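Local atomic coordinates of Ice-binding protein 1 (Shewanella frigidimarina, PDB entry 6BG8), a protein that adsorbs its bacterium onto ice, slows ice-crystal growth and lowers the freezing point, with its C-terminal DUF3494 ice-binding domain described here. Residues 194-199 against 212-217; 208-213 against 227-232; 188-193 against 200-205; 218-223 against 232-237. All coordinates share one frame; numbering follows the deposited sequence.

Interaction 1. Residues 194-199 against 212-217; sequences TNTNFS and TGANVT. With PO4 (phosphate ion), chain H.
Asn195 turns its amide oxygen onto Gly213, OD1 standing 3.6 Å from CA of that glycine on the side where a side chain would otherwise point. Both residues have positive phi, and the pairing of the two chains is irregular at this point: Asn195 lies nearest Ala214, whereas Thr194 lies nearest Thr212. The CB of Asn195 leaves in the direction away from 212-217, but its first torsion (chi1 -57°) sets CG opposite the carbonyl carbon and brings the amide back. A bent hydrogen bond of 2.9 Å from Asn195 N to Thr212 O, with an N-H...O angle of 134°, joins the two stacked turns. A water donates to Asn195 OD1. Further along, the pairing becomes regular and parallel. Asn215 N bonds to Thr196 O at 2.8 Å, Phe198 N to Asn215 O, and Thr217 N to Phe198 O. Phe198 and Val216 share the inner face with Ile192 nearby, while Asn197 and Asn215 occupy the other, Asn197 OD1 3.6 Å from Asn215 CB. Thr196 OG1, hydrogen-bonded to Gly193 O, rests 3.8 Å from Ala214 CB. At the outer end a phosphate, probably from the crystallisation liquor, is gripped twice by Thr194, through N to O3 at 3.0 Å and OG1 to O4 at 2.6 Å; Arg211 and Ala166 also bind it. Successive parallel strands stacked about 4.8 Å apart are typical of a beta-solenoid, and the turn of 212-217 carries the T-A/G-X-T/N motif, Thr212 to Asn215, assigned to ice binding by similarity.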
loop_
_atom_site.group_PDB
_atom_site.type_symbol
_atom_site.label_atom_id
_atom_site.label_comp_id
_atom_site.label_asym_id
_atom_site.label_seq_id
_atom_site.Cartn_x
_atom_site.Cartn_y
_atom_site.Cartn_z
ATOM N N THR A 194 12.773 -3.845 -8.993
ATOM C CA THR A 194 13.860 -4.366 -8.169
ATOM C C THR A 194 14.711 -3.235 -7.611
ATOM O O THR A 194 15.054 -2.286 -8.320
ATOM C CB THR A 194 14.765 -5.316 -8.963
ATOM O OG1 THR A 194 15.410 -4.599 -10.023
ATOM C CG2 THR A 194 13.987 -6.498 -9.535
ATOM N N ASN A 195 15.036 -3.340 -6.322
ATOM C CA ASN A 195 16.011 -2.471 -5.674
ATOM C C ASN A 195 15.667 -0.992 -5.796
ATOM O O ASN A 195 16.561 -0.142 -5.776
ATOM C CB ASN A 195 17.413 -2.737 -6.228
ATOM C CG ASN A 195 17.810 -4.173 -6.072
ATOM O OD1 ASN A 195 17.852 -4.697 -4.959
ATOM N ND2 ASN A 195 18.070 -4.833 -7.183
ATOM N N THR A 196 14.384 -0.664 -5.911
ATOM C CA THR A 196 13.957 0.730 -5.900
ATOM C C THR A 196 13.527 1.154 -4.500
ATOM O O THR A 196 13.304 0.333 -3.608
ATOM C CB THR A 196 12.800 0.980 -6.881
ATOM O OG1 THR A 196 11.658 0.201 -6.499
ATOM C CG2 THR A 196 13.199 0.648 -8.315
ATOM N N ASN A 197 13.411 2.467 -4.324
ATOM C CA ASN A 197 12.873 3.075 -3.110
ATOM C C ASN A 197 11.516 3.666 -3.458
ATOM O O ASN A 197 11.439 4.584 -4.280
ATOM C CB ASN A 197 13.794 4.171 -2.570
ATOM C CG ASN A 197 15.161 3.651 -2.173
ATOM O OD1 ASN A 197 15.283 2.590 -1.565
ATOM N ND2 ASN A 197 16.201 4.419 -2.494
ATOM N N PHE A 198 10.460 3.137 -2.840
ATOM C CA PHE A 198 9.081 3.504 -3.130
ATOM C C PHE A 198 8.425 4.093 -1.888
ATOM O O PHE A 198 8.659 3.621 -0.769
ATOM C CB PHE A 198 8.287 2.274 -3.623
ATOM C CG PHE A 198 6.906 2.609 -4.146
ATOM C CD1 PHE A 198 5.861 2.845 -3.269
ATOM C CD2 PHE A 198 6.660 2.654 -5.504
ATOM C CE1 PHE A 198 4.602 3.169 -3.739
ATOM C CE2 PHE A 198 5.397 2.962 -5.986
ATOM C CZ PHE A 198 4.367 3.220 -5.099
ATOM N N SER A 199 7.598 5.130 -2.089
ATOM C CA SER A 199 6.864 5.792 -1.014
ATOM C C SER A 199 5.393 5.911 -1.384
ATOM O O SER A 199 5.067 6.285 -2.514
ATOM C CB SER A 199 7.423 7.200 -0.747
ATOM O OG SER A 199 8.619 7.131 0.008
ATOM N N THR A 212 12.377 -7.911 -6.417
ATOM C CA THR A 212 13.545 -8.225 -5.599
ATOM C C THR A 212 14.206 -6.989 -4.996
ATOM O O THR A 212 14.696 -6.123 -5.716
ATOM C CB THR A 212 14.559 -8.978 -6.470
ATOM O OG1 THR A 212 13.867 -9.922 -7.301
ATOM C CG2 THR A 212 15.548 -9.720 -5.603
ATOM N N GLY A 213 14.244 -6.917 -3.663
ATOM C CA GLY A 213 15.070 -5.940 -2.981
ATOM C C GLY A 213 14.507 -4.537 -2.866
ATOM O O GLY A 213 15.154 -3.687 -2.244
ATOM N N ALA A 214 13.331 -4.263 -3.422
ATOM C CA ALA A 214 12.761 -2.927 -3.293
ATOM C C ALA A 214 12.458 -2.597 -1.834
ATOM O O ALA A 214 12.172 -3.480 -1.015
ATOM C CB ALA A 214 11.487 -2.801 -4.134
ATOM N N ASN A 215 12.550 -1.302 -1.521
ATOM C CA ASN A 215 12.242 -0.748 -0.208
ATOM C C ASN A 215 10.940 0.037 -0.305
ATOM O O ASN A 215 10.834 0.956 -1.120
ATOM C CB ASN A 215 13.378 0.167 0.260
ATOM C CG ASN A 215 13.229 0.600 1.701
ATOM O OD1 ASN A 215 12.287 1.306 2.060
ATOM N ND2 ASN A 215 14.168 0.177 2.544
ATOM N N VAL A 216 9.962 -0.306 0.532
ATOM C CA VAL A 216 8.666 0.370 0.520
ATOM C C VAL A 216 8.470 1.097 1.846
ATOM O O VAL A 216 8.671 0.515 2.915
ATOM C CB VAL A 216 7.512 -0.621 0.266
ATOM C CG1 VAL A 216 6.165 0.061 0.431
ATOM C CG2 VAL A 216 7.622 -1.232 -1.132
ATOM N N THR A 217 8.064 2.362 1.778
ATOM C CA THR A 217 7.589 3.094 2.949
ATOM C C THR A 217 6.172 3.542 2.635
ATOM O O THR A 217 5.971 4.377 1.750
ATOM C CB THR A 217 8.480 4.293 3.275
ATOM O OG1 THR A 217 9.813 3.836 3.531
ATOM C CG2 THR A 217 7.966 5.018 4.504
HETATM P P PO4 H . 13.136 -4.255 -12.875
HETATM O O1 PO4 H . 12.717 -3.255 -13.924
HETATM O O2 PO4 H . 13.378 -5.603 -13.522
HETATM O O3 PO4 H . 12.032 -4.446 -11.849
HETATM O O4 PO4 H . 14.404 -3.755 -12.219
HETATM O O HOH W 1 18.433 -2.894 -2.812
HETATM O O HOH W 2 10.983 3.484 0.835
#

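Interaction 2. Residues 208-213 against 227-232; sequences VNVRTG and VTLDAN. With PO4 (phosphate ion), chain H.
Two first torsions bring Thr212 and Asp230 together: Asp230 CG stands opposite its own nitrogen (chi1 -176°), while Thr212 OG1 is turned back beside its nitrogen (chi1 -41°). The two side chains lie next to each other, pointing the same way, where consecutive coils of the beta-solenoid stack. Thr212 OG1 donates to Asp230 OD2 at 2.6 Å, arriving from well above the carboxylate plane, 60° out of it, and the other oxygen, OD1, is engaged by Thr25. The same turn is tied through its backbone by Gly213 N to Asp230 O at 3.0 Å. Earlier in both segments the strands run parallel, with Thr228 N bonded to Val208 O and Val210 N to Thr228 O, and with Val208 and Val227 turned inward against Leu220.

Between strands and turns the buried Asn232 amide is used at both ends. Its ND2 donates to Arg211 O at 2.9 Å, an acceptor lying in the amide plane, and also reaches Ala214 O; its OD1 receives Asp230 N at 2.8 Å. These bonds fix the rotation of the amide, so that nitrogen and oxygen cannot exchange places without losing them. Val210 presses against this group obliquely, CG1 only 3.4 Å from Asn232 CG, while its other methyl, CG2, lies 3.7 Å from Leu229 CD2. The CB of Arg211 points away from 227-232, and the chain, bent at its third torsion, presents its guanidinium edge to the bound phosphate: NE donates to O3 at 2.7 Å and NH2 to O2 at 2.9 Å.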
loop_
_atom_site.group_PDB
_atom_site.type_symbol
_atom_site.label_atom_id
_atom_site.label_comp_id
_atom_site.label_asym_id
_atom_site.label_seq_id
_atom_site.Cartn_x
_atom_site.Cartn_y
_atom_site.Cartn_z
ATOM N N VAL A 208 -0.540 -6.438 -5.981
ATOM C CA VAL A 208 0.698 -5.675 -5.848
ATOM C C VAL A 208 1.857 -6.660 -5.894
ATOM O O VAL A 208 1.881 -7.629 -5.125
ATOM C CB VAL A 208 0.739 -4.865 -4.537
ATOM C CG1 VAL A 208 2.021 -4.031 -4.469
ATOM C CG2 VAL A 208 -0.500 -3.984 -4.393
ATOM N N ASN A 209 2.809 -6.422 -6.792
ATOM C CA ASN A 209 3.992 -7.272 -6.906
ATOM C C ASN A 209 5.211 -6.403 -6.644
ATOM O O ASN A 209 5.552 -5.549 -7.467
ATOM C CB ASN A 209 4.077 -7.929 -8.285
ATOM C CG ASN A 209 2.781 -8.640 -8.692
ATOM O OD1 ASN A 209 2.372 -8.580 -9.855
ATOM N ND2 ASN A 209 2.144 -9.321 -7.745
ATOM N N VAL A 210 5.866 -6.616 -5.503
ATOM C CA VAL A 210 7.079 -5.885 -5.145
ATOM C C VAL A 210 8.271 -6.754 -5.522
ATOM O O VAL A 210 8.393 -7.890 -5.051
ATOM C CB VAL A 210 7.102 -5.526 -3.651
ATOM C CG1 VAL A 210 8.208 -4.505 -3.368
ATOM C CG2 VAL A 210 5.727 -5.006 -3.205
ATOM N N ARG A 211 9.142 -6.231 -6.379
ATOM C CA ARG A 211 10.184 -7.054 -6.968
ATOM C C ARG A 211 11.452 -6.996 -6.115
ATOM O O ARG A 211 11.579 -6.184 -5.197
ATOM C CB ARG A 211 10.424 -6.625 -8.421
ATOM C CG ARG A 211 9.220 -6.989 -9.305
ATOM C CD ARG A 211 9.201 -6.302 -10.644
ATOM N NE ARG A 211 10.368 -6.594 -11.471
ATOM C CZ ARG A 211 10.514 -7.697 -12.198
ATOM N NH1 ARG A 211 9.575 -8.639 -12.185
ATOM N NH2 ARG A 211 11.607 -7.863 -12.926
ATOM N N THR A 212 12.377 -7.911 -6.417
ATOM C CA THR A 212 13.545 -8.225 -5.599
ATOM C C THR A 212 14.206 -6.989 -4.996
ATOM O O THR A 212 14.696 -6.123 -5.716
ATOM C CB THR A 212 14.559 -8.978 -6.470
ATOM O OG1 THR A 212 13.867 -9.922 -7.301
ATOM C CG2 THR A 212 15.548 -9.720 -5.603
ATOM N N GLY A 213 14.244 -6.917 -3.663
ATOM C CA GLY A 213 15.070 -5.940 -2.981
ATOM C C GLY A 213 14.507 -4.537 -2.866
ATOM O O GLY A 213 15.154 -3.687 -2.244
ATOM N N VAL A 227 -0.877 -9.561 -2.490
ATOM C CA VAL A 227 0.357 -8.793 -2.380
ATOM C C VAL A 227 1.507 -9.788 -2.346
ATOM O O VAL A 227 1.528 -10.685 -1.497
ATOM C CB VAL A 227 0.383 -7.906 -1.127
ATOM C CG1 VAL A 227 1.713 -7.164 -1.050
ATOM C CG2 VAL A 227 -0.779 -6.915 -1.116
ATOM N N THR A 228 2.466 -9.637 -3.253
ATOM C CA THR A 228 3.636 -10.508 -3.259
ATOM C C THR A 228 4.892 -9.684 -3.028
ATOM O O THR A 228 5.042 -8.597 -3.589
ATOM C CB THR A 228 3.765 -11.309 -4.571
ATOM O OG1 THR A 228 4.139 -10.443 -5.654
ATOM C CG2 THR A 228 2.460 -12.009 -4.889
ATOM N N LEU A 229 5.771 -10.210 -2.177
ATOM C CA LEU A 229 7.071 -9.635 -1.869
ATOM C C LEU A 229 8.186 -10.551 -2.347
ATOM O O LEU A 229 8.048 -11.776 -2.358
ATOM C CB LEU A 229 7.258 -9.422 -0.368
ATOM C CG LEU A 229 6.236 -8.604 0.404
ATOM C CD1 LEU A 229 6.781 -8.391 1.808
ATOM C CD2 LEU A 229 6.003 -7.274 -0.317
ATOM N N ASP A 230 9.303 -9.939 -2.708
ATOM C CA ASP A 230 10.540 -10.642 -3.032
ATOM C C ASP A 230 11.653 -9.907 -2.278
ATOM O O ASP A 230 12.199 -8.916 -2.771
ATOM C CB ASP A 230 10.762 -10.676 -4.542
ATOM C CG ASP A 230 11.989 -11.481 -4.944
ATOM O OD1 ASP A 230 12.705 -12.003 -4.052
ATOM O OD2 ASP A 230 12.232 -11.590 -6.163
ATOM N N ALA A 231 11.957 -10.377 -1.067
ATOM C CA ALA A 231 13.065 -9.853 -0.264
ATOM C C ALA A 231 12.996 -8.331 -0.116
ATOM O O ALA A 231 13.917 -7.600 -0.486
ATOM C CB ALA A 231 14.412 -10.272 -0.869
ATOM N N ASN A 232 11.887 -7.853 0.451
ATOM C CA ASN A 232 11.639 -6.423 0.542
ATOM C C ASN A 232 11.660 -5.948 1.984
ATOM O O ASN A 232 11.231 -6.653 2.895
ATOM C CB ASN A 232 10.286 -6.055 -0.061
ATOM C CG ASN A 232 10.139 -6.537 -1.474
ATOM O OD1 ASN A 232 9.241 -7.320 -1.783
ATOM N ND2 ASN A 232 11.036 -6.088 -2.344
HETATM P P PO4 H . 13.136 -4.255 -12.875
HETATM O O1 PO4 H . 12.717 -3.255 -13.924
HETATM O O2 PO4 H . 13.378 -5.603 -13.522
HETATM O O3 PO4 H . 12.032 -4.446 -11.849
HETATM O O4 PO4 H . 14.404 -3.755 -12.219
HETATM O O HOH W 3 6.773 -9.978 -5.813
HETATM O O HOH W 4 10.808 -10.109 -8.046
#

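Interaction 3. Residues 188-193 against 200-205; sequences GKTVIG and GNVFAW
Thr190 meets Val202 tip to tip across the interior of the solenoid, and every side-chain atom of the threonine finds the same methyl. Its CB lies 3.6 Å from Val202 CG1. From there OG1, set beside the backbone nitrogen (chi1 -66°), comes to 3.5 Å from Val202 CG1 and 3.9 Å from Ala204 CB, while CG2, the other branch, is 3.6 Å from Val202 CG1. The hydroxyl thus faces two methyl groups here, and its polar need is met by a hydrogen bond with Thr186 OG1. Val202 extends CG1 opposite its own nitrogen (chi1 179°), which carries that methyl toward Thr190. Next to this pair Ala204 CB sits 3.9 Å from Gly188 O. No hydrogen bond joins the two segments, so they are held by packing between faces of one coil rather than by strand pairing. Strand 190-192 runs between strands 162-164 and 208-210, and strand 197-204 is flanked by 182-186 and 219-222. On the other face of strand 197-204, Phe203 points away from 188-193, packs on helix 84-103 and stacks with Phe221.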
loop_
_atom_site.group_PDB
_atom_site.type_symbol
_atom_site.label_atom_id
_atom_site.label_comp_id
_atom_site.label_asym_id
_atom_site.label_seq_id
_atom_site.Cartn_x
_atom_site.Cartn_y
_atom_site.Cartn_z
ATOM N N GLY A 188 -5.675 -1.553 -12.424
ATOM C CA GLY A 188 -4.893 -2.741 -12.675
ATOM C C GLY A 188 -3.972 -3.041 -11.514
ATOM O O GLY A 188 -4.290 -2.766 -10.351
ATOM N N LYS A 189 -2.825 -3.616 -11.824
ATOM C CA LYS A 189 -1.885 -3.991 -10.779
ATOM C C LYS A 189 -0.846 -2.901 -10.561
ATOM O O LYS A 189 -0.631 -2.036 -11.410
ATOM C CB LYS A 189 -1.178 -5.297 -11.137
ATOM C CG LYS A 189 -0.264 -5.202 -12.346
ATOM C CD LYS A 189 0.428 -6.532 -12.596
ATOM C CE LYS A 189 1.197 -6.510 -13.913
ATOM N NZ LYS A 189 1.732 -7.862 -14.288
ATOM N N THR A 190 -0.194 -2.960 -9.403
ATOM C CA THR A 190 0.966 -2.129 -9.105
ATOM C C THR A 190 2.191 -3.023 -8.954
ATOM O O THR A 190 2.174 -3.992 -8.181
ATOM C CB THR A 190 0.749 -1.298 -7.839
ATOM O OG1 THR A 190 -0.310 -0.352 -8.062
ATOM C CG2 THR A 190 2.021 -0.540 -7.464
ATOM N N VAL A 191 3.238 -2.713 -9.712
ATOM C CA VAL A 191 4.475 -3.492 -9.730
ATOM C C VAL A 191 5.614 -2.547 -9.382
ATOM O O VAL A 191 5.792 -1.515 -10.041
ATOM C CB VAL A 191 4.700 -4.158 -11.096
ATOM C CG1 VAL A 191 5.993 -4.937 -11.101
ATOM C CG2 VAL A 191 3.524 -5.056 -11.454
ATOM N N ILE A 192 6.376 -2.885 -8.346
ATOM C CA ILE A 192 7.451 -2.039 -7.837
ATOM C C ILE A 192 8.788 -2.680 -8.196
ATOM O O ILE A 192 9.016 -3.853 -7.885
ATOM C CB ILE A 192 7.289 -1.832 -6.322
ATOM C CG1 ILE A 192 5.996 -1.039 -6.075
ATOM C CG2 ILE A 192 8.489 -1.113 -5.729
ATOM C CD1 ILE A 192 5.536 -0.997 -4.624
ATOM N N GLY A 193 9.666 -1.916 -8.864
ATOM C CA GLY A 193 10.830 -2.510 -9.502
ATOM C C GLY A 193 11.928 -2.911 -8.533
ATOM O O GLY A 193 12.022 -2.414 -7.414
ATOM N N GLY A 200 4.509 5.610 -0.441
ATOM C CA GLY A 200 3.090 5.868 -0.617
ATOM C C GLY A 200 2.221 4.674 -0.267
ATOM O O GLY A 200 2.683 3.553 -0.065
ATOM N N ASN A 201 0.915 4.949 -0.200
ATOM C CA ASN A 201 -0.092 3.935 0.091
ATOM C C ASN A 201 -0.648 3.413 -1.226
ATOM O O ASN A 201 -1.326 4.144 -1.955
ATOM C CB ASN A 201 -1.206 4.507 0.963
ATOM C CG ASN A 201 -0.685 5.103 2.248
ATOM O OD1 ASN A 201 -0.428 4.381 3.212
ATOM N ND2 ASN A 201 -0.508 6.427 2.272
ATOM N N VAL A 202 -0.398 2.142 -1.513
ATOM C CA VAL A 202 -0.794 1.548 -2.787
ATOM C C VAL A 202 -2.149 0.869 -2.614
ATOM O O VAL A 202 -2.300 -0.020 -1.771
ATOM C CB VAL A 202 0.266 0.549 -3.275
ATOM C CG1 VAL A 202 -0.153 -0.084 -4.587
ATOM C CG2 VAL A 202 1.614 1.241 -3.429
ATOM N N PHE A 203 -3.135 1.293 -3.402
ATOM C CA PHE A 203 -4.452 0.652 -3.486
ATOM C C PHE A 203 -4.604 0.083 -4.897
ATOM O O PHE A 203 -5.117 0.753 -5.799
ATOM C CB PHE A 203 -5.572 1.645 -3.175
ATOM C CG PHE A 203 -5.600 2.103 -1.747
ATOM C CD1 PHE A 203 -4.688 3.052 -1.290
ATOM C CD2 PHE A 203 -6.563 1.612 -0.869
ATOM C CE1 PHE A 203 -4.724 3.487 0.024
ATOM C CE2 PHE A 203 -6.601 2.039 0.446
ATOM C CZ PHE A 203 -5.681 2.981 0.890
ATOM N N ALA A 204 -4.143 -1.153 -5.089
ATOM C CA ALA A 204 -4.275 -1.834 -6.371
ATOM C C ALA A 204 -5.561 -2.644 -6.378
ATOM O O ALA A 204 -5.824 -3.401 -5.440
ATOM C CB ALA A 204 -3.081 -2.754 -6.628
ATOM N N TRP A 205 -6.368 -2.477 -7.428
ATOM C CA TRP A 205 -7.609 -3.242 -7.489
ATOM C C TRP A 205 -7.324 -4.733 -7.565
ATOM O O TRP A 205 -8.003 -5.536 -6.916
ATOM C CB TRP A 205 -8.460 -2.814 -8.686
ATOM C CG TRP A 205 -9.715 -3.624 -8.774
ATOM C CD1 TRP A 205 -9.982 -4.648 -9.646
ATOM C CD2 TRP A 205 -10.870 -3.501 -7.936
ATOM N NE1 TRP A 205 -11.237 -5.156 -9.405
ATOM C CE2 TRP A 205 -11.802 -4.473 -8.360
ATOM C CE3 TRP A 205 -11.206 -2.662 -6.867
ATOM C CZ2 TRP A 205 -13.053 -4.622 -7.759
ATOM C CZ3 TRP A 205 -12.463 -2.813 -6.270
ATOM C CH2 TRP A 205 -13.359 -3.788 -6.716
#

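Interaction 4. Residues 218-223 against 232-237; sequences GRLFAV and NAVTKA
Arg219 lays one face of its guanidinium over the aliphatic part of Lys236, whose CG sits 3.8 Å above that plane and toward its rim. The two chains cross at a slant, arginine extended from CG to NE and lysine bent further out, with a third torsion of 112°, well away from a staggered value. The closest touch is Arg219 NH2 to Lys236 CE, 3.6 Å. At the start of 218-223, Gly218 marks the corner where the chain passes from one solenoid face to the next, and its backbone angles suit glycine. Gly218 N donates to Thr235 O at 2.9 Å, and Gly218 O takes Ala237 N at 3.1 Å, the donor meeting the carbonyl at a C=O...N angle of only 118°. The same oxygen also lies 3.2 Å from Lys236 CA. Gly218 and Lys236 form the single parallel bridge; the touching parts run 122° apart, so the pairing does not continue. Ala237 CB lies 3.9 Å from Gly218 CA. On the inner side the apolar ends of Leu220 and Val234 meet loosely, CD1 to CG1 at 4.4 Å.

Two cationic groups are thus buried side by side, Arg219 NH2 being 4.6 Å from Lys236 NZ, and each is directed to its own acceptors. Arg219 gives NH1 to Asn201 OD1 and NH2 to Ala12 O; Lys236 NZ bonds to Asp32 O and, weakly, to Ala237 O. These acceptors are neutral amide and carbonyl oxygens, which implies that dipoles, rather than ion pairs with them, probably offset much of the like-charge cost.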
loop_
_atom_site.group_PDB
_atom_site.type_symbol
_atom_site.label_atom_id
_atom_site.label_comp_id
_atom_site.label_asym_id
_atom_site.label_seq_id
_atom_site.Cartn_x
_atom_site.Cartn_y
_atom_site.Cartn_z
ATOM N N GLY A 218 5.195 2.955 3.314
ATOM C CA GLY A 218 3.815 3.266 2.985
ATOM C C GLY A 218 2.904 2.135 3.380
ATOM O O GLY A 218 2.974 1.666 4.516
ATOM N N ARG A 219 2.055 1.693 2.458
ATOM C CA ARG A 219 1.154 0.565 2.684
ATOM C C ARG A 219 0.909 -0.127 1.351
ATOM O O ARG A 219 0.941 0.512 0.300
ATOM C CB ARG A 219 -0.187 1.018 3.270
ATOM C CG ARG A 219 -0.145 1.556 4.687
ATOM C CD ARG A 219 -1.550 1.920 5.151
ATOM N NE ARG A 219 -1.568 2.419 6.521
ATOM C CZ ARG A 219 -1.273 3.669 6.859
ATOM N NH1 ARG A 219 -0.943 4.554 5.926
ATOM N NH2 ARG A 219 -1.334 4.043 8.129
ATOM N N LEU A 220 0.631 -1.433 1.398
ATOM C CA LEU A 220 0.380 -2.222 0.188
ATOM C C LEU A 220 -0.963 -2.935 0.308
ATOM O O LEU A 220 -1.097 -3.867 1.102
ATOM C CB LEU A 220 1.508 -3.227 -0.039
ATOM C CG LEU A 220 2.895 -2.582 -0.150
ATOM C CD1 LEU A 220 3.987 -3.635 -0.186
ATOM C CD2 LEU A 220 2.967 -1.667 -1.385
ATOM N N PHE A 221 -1.948 -2.509 -0.490
ATOM C CA PHE A 221 -3.293 -3.077 -0.489
ATOM C C PHE A 221 -3.586 -3.698 -1.847
ATOM O O PHE A 221 -3.418 -3.040 -2.880
ATOM C CB PHE A 221 -4.370 -2.010 -0.207
ATOM C CG PHE A 221 -4.271 -1.362 1.149
ATOM C CD1 PHE A 221 -4.758 -2.000 2.273
ATOM C CD2 PHE A 221 -3.742 -0.085 1.287
ATOM C CE1 PHE A 221 -4.682 -1.397 3.518
ATOM C CE2 PHE A 221 -3.659 0.521 2.533
ATOM C CZ PHE A 221 -4.135 -0.136 3.650
ATOM N N ALA A 222 -4.065 -4.944 -1.847
ATOM C CA ALA A 222 -4.589 -5.586 -3.049
ATOM C C ALA A 222 -6.066 -5.869 -2.797
ATOM O O ALA A 222 -6.404 -6.735 -1.985
ATOM C CB ALA A 222 -3.811 -6.861 -3.381
ATOM N N VAL A 223 -6.949 -5.124 -3.469
ATOM C CA VAL A 223 -8.365 -5.160 -3.105
ATOM C C VAL A 223 -8.984 -6.515 -3.425
ATOM O O VAL A 223 -9.787 -7.034 -2.641
ATOM C CB VAL A 223 -9.129 -4.014 -3.790
ATOM C CG1 VAL A 223 -10.620 -4.098 -3.439
ATOM C CG2 VAL A 223 -8.553 -2.661 -3.365
ATOM N N ASN A 232 11.887 -7.853 0.451
ATOM C CA ASN A 232 11.639 -6.423 0.542
ATOM C C ASN A 232 11.660 -5.948 1.984
ATOM O O ASN A 232 11.231 -6.653 2.895
ATOM C CB ASN A 232 10.286 -6.055 -0.061
ATOM C CG ASN A 232 10.139 -6.537 -1.474
ATOM O OD1 ASN A 232 9.241 -7.320 -1.783
ATOM N ND2 ASN A 232 11.036 -6.088 -2.344
ATOM N N ALA A 233 12.135 -4.726 2.168
ATOM C CA ALA A 233 11.949 -4.005 3.418
ATOM C C ALA A 233 10.710 -3.132 3.278
ATOM O O ALA A 233 10.686 -2.211 2.459
ATOM C CB ALA A 233 13.171 -3.154 3.748
ATOM N N VAL A 234 9.692 -3.408 4.086
ATOM C CA VAL A 234 8.431 -2.680 4.038
ATOM C C VAL A 234 8.208 -2.040 5.397
ATOM O O VAL A 234 8.149 -2.737 6.415
ATOM C CB VAL A 234 7.260 -3.603 3.671
ATOM C CG1 VAL A 234 5.957 -2.815 3.650
ATOM C CG2 VAL A 234 7.526 -4.280 2.334
ATOM N N THR A 235 8.080 -0.717 5.420
ATOM C CA THR A 235 7.810 0.012 6.649
ATOM C C THR A 235 6.496 0.753 6.500
ATOM O O THR A 235 6.314 1.499 5.531
ATOM C CB THR A 235 8.932 0.994 6.962
ATOM O OG1 THR A 235 10.173 0.275 7.068
ATOM C CG2 THR A 235 8.632 1.731 8.261
ATOM N N LYS A 236 5.576 0.535 7.440
ATOM C CA LYS A 236 4.301 1.234 7.366
ATOM C C LYS A 236 4.507 2.711 7.651
ATOM O O LYS A 236 5.231 3.082 8.580
ATOM C CB LYS A 236 3.291 0.655 8.355
ATOM C CG LYS A 236 1.900 1.285 8.199
ATOM C CD LYS A 236 0.923 0.783 9.239
ATOM C CE LYS A 236 0.544 1.866 10.219
ATOM N NZ LYS A 236 1.711 2.285 11.028
ATOM N N ALA A 237 3.860 3.553 6.848
ATOM C CA ALA A 237 3.922 4.988 7.080
ATOM C C ALA A 237 3.241 5.331 8.398
ATOM O O ALA A 237 2.205 4.759 8.749
ATOM C CB ALA A 237 3.270 5.740 5.922
#

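In the fold
All four contacts belong to neighbouring coils of one beta-solenoid. The chain passes through 188-193, 194-199 and 200-205, then through 208-213, 212-217 and 218-223, and finally through 227-232 and 232-237. Interactions 1 and 2, with centres 8 Å apart, share Thr212 and Gly213 and stack adjacent coils on two faces and at their common edge; both touch the phosphate. Interaction 3 spans the interior within one coil, about 12 Å from interaction 1 centre to centre, and shares strand 197-204 with it. Interaction 4, about 10 Å centre to centre from each of the others, ties a corner to the following coil. The predicted ice-binding motif lies in interaction 1 and partly in 2; interactions 3 and 4 are structural packing of the same coils.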